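Local coordinates for protein packaging enzyme P4 (Pseudomonas phage phi13, PDB 4BLP) that probably hydrolyses nucleoside triphosphates as a hexameric RecA-like helicase to drive RNA into the viral capsid during genome packaging, at residues T155-L163 with T281-Q291; L235-N243 with V269-A278. All blocks are in the same frame, centred on the assembly; numbering follows the deposited sequence.

Contact 1: T155-L163 with T281-Q291; sequences TGAGKSKWL and TVVNNAAVVSQ
Trp162 lays one face of its indole over the strand 281-284, and this is the tightly packed part of the contact. Val283 CG2 stands 4.2 Å from the centroid of the five-membered ring, and Thr281 CG2 covers the six-membered ring at the same distance, 22° off its normal; both are CH-pi contacts. With CG anti to the backbone N (chi1 180°), the indole extends from helix 159-163 across the hairpin, where Ala286 O meets its edge 3.5 Å from Trp162 CD1. Val288 CG2 comes in obliquely, 3.4 Å from Trp162 NE1.

The loop leading into this helix has the pattern of a Walker A P-loop, and Gly158 sits at the N-cap. Just before it, Ala157 O accepts a nearly straight hydrogen bond from Ala286 N (3.0 Å, 177°). Ala286 belongs to the type I' turn Asn284-Ala287, so the hairpin tip is fastened directly to the loop's backbone.

Outward the contact loosens. The extended Lys161 chain merely brushes the turn, its CD 3.8 Å from Ala286 CB, while a water makes a tentative bridge from Gly156 O to Asn285 N, the bond to Asn285 N being weak.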
loop_
_atom_site.group_PDB
_atom_site.type_symbol
_atom_site.label_atom_id
_atom_site.label_comp_id
_atom_site.label_asym_id
_atom_site.label_seq_id
_atom_site.Cartn_x
_atom_site.Cartn_y
_atom_site.Cartn_z
ATOM N N THR D 155 -28.641 8.030 0.221
ATOM C CA THR D 155 -29.000 8.569 -1.081
ATOM C C THR D 155 -30.501 8.478 -1.144
ATOM O O THR D 155 -31.047 7.429 -0.792
ATOM C CB THR D 155 -28.294 7.746 -2.186
ATOM O OG1 THR D 155 -26.896 7.660 -1.885
ATOM C CG2 THR D 155 -28.500 8.323 -3.559
ATOM N N GLY D 156 -31.149 9.585 -1.454
ATOM C CA GLY D 156 -32.609 9.623 -1.475
ATOM C C GLY D 156 -33.287 9.860 -0.123
ATOM O O GLY D 156 -34.513 9.709 -0.014
ATOM N N ALA D 157 -32.496 10.273 0.926
ATOM C CA ALA D 157 -33.022 10.556 2.280
ATOM C C ALA D 157 -33.806 11.845 2.334
ATOM O O ALA D 157 -34.563 12.053 3.282
ATOM C CB ALA D 157 -31.887 10.650 3.303
ATOM N N GLY D 158 -33.528 12.755 1.395
ATOM C CA GLY D 158 -34.155 14.072 1.365
ATOM C C GLY D 158 -33.451 15.092 2.237
ATOM O O GLY D 158 -34.119 15.981 2.772
ATOM N N LYS D 159 -32.097 15.007 2.359
ATOM C CA LYS D 159 -31.294 15.948 3.172
ATOM C C LYS D 159 -31.449 17.386 2.636
ATOM O O LYS D 159 -31.762 18.285 3.414
ATOM C CB LYS D 159 -29.796 15.574 3.226
ATOM C CG LYS D 159 -29.459 14.214 3.864
ATOM C CD LYS D 159 -27.948 13.888 3.845
ATOM C CE LYS D 159 -27.349 13.587 2.479
ATOM N NZ LYS D 159 -28.015 12.466 1.736
ATOM N N SER D 160 -31.288 17.583 1.297
ATOM C CA SER D 160 -31.424 18.900 0.651
ATOM C C SER D 160 -32.800 19.493 0.848
ATOM O O SER D 160 -32.906 20.695 1.105
ATOM C CB SER D 160 -31.137 18.799 -0.849
ATOM O OG SER D 160 -29.788 18.428 -1.031
ATOM N N LYS D 161 -33.858 18.670 0.711
ATOM C CA LYS D 161 -35.242 19.103 0.849
ATOM C C LYS D 161 -35.512 19.542 2.282
ATOM O O LYS D 161 -36.152 20.576 2.495
ATOM C CB LYS D 161 -36.209 17.980 0.433
ATOM C CG LYS D 161 -37.657 18.424 0.341
ATOM C CD LYS D 161 -38.575 17.318 -0.164
ATOM C CE LYS D 161 -40.030 17.653 0.065
ATOM N NZ LYS D 161 -40.904 16.465 -0.110
ATOM N N TRP D 162 -35.060 18.743 3.274
ATOM C CA TRP D 162 -35.266 19.114 4.674
ATOM C C TRP D 162 -34.489 20.419 4.977
ATOM O O TRP D 162 -35.026 21.301 5.636
ATOM C CB TRP D 162 -34.816 17.992 5.617
ATOM C CG TRP D 162 -35.023 18.364 7.059
ATOM C CD1 TRP D 162 -36.200 18.329 7.750
ATOM C CD2 TRP D 162 -34.039 18.910 7.961
ATOM N NE1 TRP D 162 -36.011 18.797 9.035
ATOM C CE2 TRP D 162 -34.690 19.146 9.197
ATOM C CE3 TRP D 162 -32.658 19.187 7.860
ATOM C CZ2 TRP D 162 -34.020 19.690 10.310
ATOM C CZ3 TRP D 162 -31.994 19.704 8.970
ATOM C CH2 TRP D 162 -32.668 19.949 10.173
ATOM N N LEU D 163 -33.251 20.529 4.485
ATOM C CA LEU D 163 -32.405 21.718 4.715
ATOM C C LEU D 163 -33.049 22.972 4.153
ATOM O O LEU D 163 -33.117 23.979 4.851
ATOM C CB LEU D 163 -30.986 21.531 4.139
ATOM C CG LEU D 163 -30.047 20.716 5.034
ATOM C CD1 LEU D 163 -28.820 20.235 4.255
ATOM C CD2 LEU D 163 -29.601 21.503 6.250
ATOM N N THR D 281 -28.379 15.753 12.880
ATOM C CA THR D 281 -29.784 15.463 12.548
ATOM C C THR D 281 -29.795 14.329 11.547
ATOM O O THR D 281 -29.090 14.412 10.535
ATOM C CB THR D 281 -30.513 16.716 11.960
ATOM O OG1 THR D 281 -30.464 17.778 12.909
ATOM C CG2 THR D 281 -31.993 16.428 11.608
ATOM N N VAL D 282 -30.551 13.272 11.842
ATOM C CA VAL D 282 -30.740 12.144 10.909
ATOM C C VAL D 282 -32.052 12.416 10.178
ATOM O O VAL D 282 -33.096 12.648 10.823
ATOM C CB VAL D 282 -30.756 10.753 11.610
ATOM C CG1 VAL D 282 -31.040 9.637 10.589
ATOM C CG2 VAL D 282 -29.442 10.501 12.344
ATOM N N VAL D 283 -32.002 12.405 8.841
ATOM C CA VAL D 283 -33.185 12.670 8.024
ATOM C C VAL D 283 -33.531 11.442 7.166
ATOM O O VAL D 283 -32.646 10.779 6.624
ATOM C CB VAL D 283 -32.967 13.956 7.146
ATOM C CG1 VAL D 283 -33.989 14.094 6.016
ATOM C CG2 VAL D 283 -32.939 15.217 8.012
ATOM N N ASN D 284 -34.807 11.197 7.012
ATOM C CA ASN D 284 -35.344 10.169 6.111
ATOM C C ASN D 284 -36.667 10.679 5.613
ATOM O O ASN D 284 -37.450 11.232 6.400
ATOM C CB ASN D 284 -35.462 8.789 6.760
ATOM C CG ASN D 284 -35.773 7.708 5.757
ATOM O OD1 ASN D 284 -35.225 7.680 4.658
ATOM N ND2 ASN D 284 -36.672 6.809 6.108
ATOM N N ASN D 285 -36.895 10.557 4.295
ATOM C CA ASN D 285 -38.102 11.066 3.632
ATOM C C ASN D 285 -38.284 12.572 3.949
ATOM O O ASN D 285 -39.398 13.013 4.244
ATOM C CB ASN D 285 -39.369 10.251 4.024
ATOM C CG ASN D 285 -39.252 8.759 3.823
ATOM O OD1 ASN D 285 -39.502 7.973 4.742
ATOM N ND2 ASN D 285 -38.877 8.329 2.618
ATOM N N ALA D 286 -37.161 13.339 3.923
ATOM C CA ALA D 286 -37.087 14.786 4.192
ATOM C C ALA D 286 -37.703 15.174 5.557
ATOM O O ALA D 286 -38.218 16.285 5.716
ATOM C CB ALA D 286 -37.741 15.586 3.064
ATOM N N ALA D 287 -37.650 14.261 6.527
ATOM C CA ALA D 287 -38.179 14.483 7.881
ATOM C C ALA D 287 -37.139 14.065 8.928
ATOM O O ALA D 287 -36.310 13.191 8.662
ATOM C CB ALA D 287 -39.479 13.702 8.088
ATOM N N VAL D 288 -37.175 14.687 10.104
ATOM C CA VAL D 288 -36.236 14.360 11.187
ATOM C C VAL D 288 -36.569 13.008 11.784
ATOM O O VAL D 288 -37.679 12.823 12.297
ATOM C CB VAL D 288 -36.211 15.451 12.304
ATOM C CG1 VAL D 288 -35.289 15.043 13.461
ATOM C CG2 VAL D 288 -35.759 16.791 11.736
ATOM N N VAL D 289 -35.597 12.095 11.772
ATOM C CA VAL D 289 -35.705 10.776 12.410
ATOM C C VAL D 289 -35.226 10.947 13.867
ATOM O O VAL D 289 -35.887 10.505 14.802
ATOM C CB VAL D 289 -34.880 9.703 11.638
ATOM C CG1 VAL D 289 -34.777 8.402 12.445
ATOM C CG2 VAL D 289 -35.478 9.440 10.263
ATOM N N SER D 290 -34.083 11.591 14.040
ATOM C CA SER D 290 -33.475 11.829 15.340
ATOM C C SER D 290 -32.603 13.064 15.268
ATOM O O SER D 290 -32.204 13.478 14.178
ATOM C CB SER D 290 -32.657 10.621 15.788
ATOM O OG SER D 290 -31.493 10.465 15.003
ATOM N N GLN D 291 -32.334 13.673 16.433
ATOM C CA GLN D 291 -31.504 14.859 16.475
ATOM C C GLN D 291 -30.792 14.914 17.809
ATOM O O GLN D 291 -31.386 14.567 18.814
ATOM C CB GLN D 291 -32.368 16.094 16.242
ATOM C CG GLN D 291 -31.563 17.424 16.171
ATOM C CD GLN D 291 -32.521 18.523 15.787
ATOM O OE1 GLN D 291 -33.278 19.025 16.628
ATOM N NE2 GLN D 291 -32.543 18.868 14.505
HETATM O O HOH W 1 -36.237 9.056 1.705
#

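Contact 2: L235-N243 with V269-A278; sequences LYAALTSLN and VYNNIAASVA
Tyr236 and Leu239 carry the apolar centre, facing Ile273 on helix 269-274 and Val277 in the segment that follows it. The axes of helices 235-243 and 269-274 approach to 9.9 Å at 28°. Leu239 CB packs 3.8 Å from Val277 CG1, and its CD1 reaches toward Ile273 CG2. The Tyr236 ring leans out from helix 235-243 to meet helix 269-274: Asn272 CB lies over one face, 3.6 Å from the ring centroid and 20° off the normal, a close CH-pi contact, whereas Ile273 CG1 comes to the ring edge near its plane. Leu239 and Ile273 also touch strand 147-152, which places the pair of helices against one side of the central RecA-like sheet.

Toward its edge the contact turns polar. Beyond its CB, the Asn272 amide is steeply turned against the phenol plane, and its ND2 gives Tyr236 OH a weak hydrogen bond of 3.4 Å. Where helix 269-274 gives way to the following loop, Thr240 OG1 donates to Ser276 O at 2.8 Å, in the carbonyl plane and on a lone pair. Ser276 OG turns back to donate to Asn272 O, and is also hydrogen-bonded to Arg216 NH2 of a neighbouring subunit; the same arginine's NH1 bonds Thr240 OG1.

One turn beyond Thr240, Asn243 swings its amide across the loop with CG anti to the backbone N. Its OD1 accepts a hydrogen bond from Ala278 N at 2.8 Å, the donor standing 47° out of the carbonyl plane, and another from Leu148 N of strand 147-152.

The chemistry implies that Thr240 OG1 and Asn243 OD1 hold the loop backbone while Ser276 OG ties back to the helix, and that the neighbouring Arg216, meeting both hydroxyls, would probably polarise them.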
loop_
_atom_site.group_PDB
_atom_site.type_symbol
_atom_site.label_atom_id
_atom_site.label_comp_id
_atom_site.label_asym_id
_atom_site.label_seq_id
_atom_site.Cartn_x
_atom_site.Cartn_y
_atom_site.Cartn_z
ATOM N N LEU D 235 -12.350 10.107 8.969
ATOM C CA LEU D 235 -13.481 10.991 8.681
ATOM C C LEU D 235 -13.977 11.579 10.005
ATOM O O LEU D 235 -14.316 12.744 10.049
ATOM C CB LEU D 235 -14.624 10.225 8.001
ATOM C CG LEU D 235 -15.864 11.060 7.657
ATOM C CD1 LEU D 235 -15.557 12.256 6.707
ATOM C CD2 LEU D 235 -16.989 10.150 7.092
ATOM N N TYR D 236 -14.048 10.748 11.057
ATOM C CA TYR D 236 -14.529 11.246 12.363
ATOM C C TYR D 236 -13.568 12.257 12.919
ATOM O O TYR D 236 -14.018 13.280 13.434
ATOM C CB TYR D 236 -14.686 10.104 13.362
ATOM C CG TYR D 236 -15.527 8.955 12.853
ATOM C CD1 TYR D 236 -16.779 9.176 12.284
ATOM C CD2 TYR D 236 -15.095 7.641 12.993
ATOM C CE1 TYR D 236 -17.578 8.109 11.865
ATOM C CE2 TYR D 236 -15.879 6.573 12.574
ATOM C CZ TYR D 236 -17.111 6.811 11.996
ATOM O OH TYR D 236 -17.885 5.733 11.638
ATOM N N ALA D 237 -12.237 11.989 12.823
ATOM C CA ALA D 237 -11.240 12.963 13.313
ATOM C C ALA D 237 -11.371 14.263 12.502
ATOM O O ALA D 237 -11.237 15.361 13.065
ATOM C CB ALA D 237 -9.829 12.379 13.150
ATOM N N ALA D 238 -11.620 14.148 11.188
ATOM C CA ALA D 238 -11.755 15.360 10.317
ATOM C C ALA D 238 -12.964 16.160 10.747
ATOM O O ALA D 238 -12.916 17.382 10.793
ATOM C CB ALA D 238 -11.896 14.975 8.832
ATOM N N LEU D 239 -14.077 15.467 11.020
ATOM C CA LEU D 239 -15.291 16.203 11.453
ATOM C C LEU D 239 -15.044 16.905 12.799
ATOM O O LEU D 239 -15.479 18.039 12.982
ATOM C CB LEU D 239 -16.456 15.214 11.592
ATOM C CG LEU D 239 -17.005 14.681 10.245
ATOM C CD1 LEU D 239 -18.059 13.604 10.502
ATOM C CD2 LEU D 239 -17.620 15.835 9.366
ATOM N N THR D 240 -14.305 16.276 13.713
ATOM C CA THR D 240 -13.996 16.954 15.011
ATOM C C THR D 240 -13.077 18.132 14.765
ATOM O O THR D 240 -13.226 19.161 15.411
ATOM C CB THR D 240 -13.391 15.955 16.017
ATOM O OG1 THR D 240 -14.399 14.956 16.252
ATOM C CG2 THR D 240 -12.998 16.626 17.348
ATOM N N SER D 241 -12.108 17.982 13.864
ATOM C CA SER D 241 -11.205 19.121 13.539
ATOM C C SER D 241 -11.992 20.303 12.983
ATOM O O SER D 241 -11.815 21.441 13.460
ATOM C CB SER D 241 -10.122 18.685 12.547
ATOM O OG SER D 241 -9.277 17.734 13.174
ATOM N N LEU D 242 -12.885 20.039 12.004
ATOM C CA LEU D 242 -13.692 21.120 11.434
ATOM C C LEU D 242 -14.628 21.682 12.477
ATOM O O LEU D 242 -14.756 22.909 12.610
ATOM C CB LEU D 242 -14.492 20.571 10.232
ATOM C CG LEU D 242 -13.611 20.160 9.056
ATOM C CD1 LEU D 242 -14.463 19.468 7.966
ATOM C CD2 LEU D 242 -12.898 21.433 8.437
ATOM N N ASN D 243 -15.230 20.798 13.278
ATOM C CA ASN D 243 -16.088 21.272 14.370
ATOM C C ASN D 243 -15.369 22.275 15.305
ATOM O O ASN D 243 -15.904 23.335 15.649
ATOM C CB ASN D 243 -16.529 20.063 15.229
ATOM C CG ASN D 243 -17.501 20.503 16.289
ATOM O OD1 ASN D 243 -18.702 20.634 16.013
ATOM N ND2 ASN D 243 -17.005 20.728 17.527
ATOM N N VAL D 269 -22.091 3.896 12.920
ATOM C CA VAL D 269 -21.496 5.033 12.199
ATOM C C VAL D 269 -22.157 6.337 12.630
ATOM O O VAL D 269 -21.458 7.327 12.888
ATOM C CB VAL D 269 -21.561 4.797 10.657
ATOM C CG1 VAL D 269 -21.120 6.038 9.869
ATOM C CG2 VAL D 269 -20.667 3.603 10.291
ATOM N N TYR D 270 -23.498 6.363 12.731
ATOM C CA TYR D 270 -24.203 7.590 13.119
ATOM C C TYR D 270 -23.810 7.982 14.552
ATOM O O TYR D 270 -23.601 9.159 14.811
ATOM C CB TYR D 270 -25.718 7.424 12.957
ATOM C CG TYR D 270 -26.222 7.447 11.512
ATOM C CD1 TYR D 270 -25.337 7.458 10.438
ATOM C CD2 TYR D 270 -27.580 7.436 11.228
ATOM C CE1 TYR D 270 -25.796 7.446 9.115
ATOM C CE2 TYR D 270 -28.049 7.469 9.909
ATOM C CZ TYR D 270 -27.156 7.455 8.857
ATOM O OH TYR D 270 -27.614 7.452 7.556
ATOM N N ASN D 271 -23.644 6.987 15.472
ATOM C CA ASN D 271 -23.178 7.294 16.827
ATOM C C ASN D 271 -21.773 7.912 16.799
ATOM O O ASN D 271 -21.497 8.852 17.535
ATOM C CB ASN D 271 -23.149 6.031 17.700
ATOM C CG ASN D 271 -24.502 5.541 18.106
ATOM O OD1 ASN D 271 -25.495 6.275 18.050
ATOM N ND2 ASN D 271 -24.558 4.285 18.563
ATOM N N ASN D 272 -20.879 7.372 15.949
ATOM C CA ASN D 272 -19.517 7.913 15.867
ATOM C C ASN D 272 -19.528 9.326 15.318
ATOM O O ASN D 272 -18.746 10.163 15.761
ATOM C CB ASN D 272 -18.633 6.989 15.007
ATOM C CG ASN D 272 -18.356 5.645 15.661
ATOM O OD1 ASN D 272 -18.408 5.499 16.869
ATOM N ND2 ASN D 272 -18.065 4.622 14.892
ATOM N N ILE D 273 -20.419 9.611 14.347
ATOM C CA ILE D 273 -20.534 10.972 13.806
ATOM C C ILE D 273 -21.044 11.920 14.903
ATOM O O ILE D 273 -20.472 12.999 15.109
ATOM C CB ILE D 273 -21.450 10.997 12.540
ATOM C CG1 ILE D 273 -20.766 10.270 11.391
ATOM C CG2 ILE D 273 -21.754 12.446 12.134
ATOM C CD1 ILE D 273 -21.635 10.121 10.131
ATOM N N ALA D 274 -22.114 11.519 15.632
ATOM C CA ALA D 274 -22.662 12.349 16.718
ATOM C C ALA D 274 -21.596 12.653 17.788
ATOM O O ALA D 274 -21.567 13.749 18.321
ATOM C CB ALA D 274 -23.848 11.647 17.370
ATOM N N ALA D 275 -20.690 11.683 18.053
ATOM C CA ALA D 275 -19.642 11.818 19.048
ATOM C C ALA D 275 -18.525 12.731 18.568
ATOM O O ALA D 275 -17.675 13.108 19.375
ATOM C CB ALA D 275 -19.064 10.440 19.376
ATOM N N SER D 276 -18.565 13.145 17.281
ATOM C CA SER D 276 -17.508 13.960 16.703
ATOM C C SER D 276 -17.842 15.435 16.557
ATOM O O SER D 276 -16.928 16.224 16.277
ATOM C CB SER D 276 -17.133 13.410 15.325
ATOM O OG SER D 276 -16.848 12.011 15.398
ATOM N N VAL D 277 -19.133 15.821 16.658
ATOM C CA VAL D 277 -19.510 17.198 16.307
ATOM C C VAL D 277 -20.468 17.827 17.322
ATOM O O VAL D 277 -21.001 17.130 18.183
ATOM C CB VAL D 277 -20.167 17.203 14.889
ATOM C CG1 VAL D 277 -19.169 16.746 13.782
ATOM C CG2 VAL D 277 -21.422 16.296 14.867
ATOM N N ALA D 278 -20.770 19.128 17.136
ATOM C CA ALA D 278 -21.673 19.864 18.026
ATOM C C ALA D 278 -23.124 19.424 17.871
ATOM O O ALA D 278 -23.883 19.524 18.819
ATOM C CB ALA D 278 -21.575 21.364 17.762
#

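In the fold
Contact 2 is nested in sequence within the loop closed by contact 1, and their centres lie about 18 Å apart. From helix 266-274 the chain passes through the short segment 275-278 into strand 279-284, and the two contacts meet where Tyr270 CD2 packs 3.8 Å from Val282 CG2. Val282 points away from the P-loop segment, so strand 279-284 has residues 155-163 on one side and helix 266-274 on the other. Contact 1 includes part of the probable nucleotide-binding loop. Thr155 OG1 of that loop bonds OD1 of Asn272 on another subunit, the counterpart of a contact 2 residue, linking the loop to a neighbouring subunit's helix in the six-chain assembly.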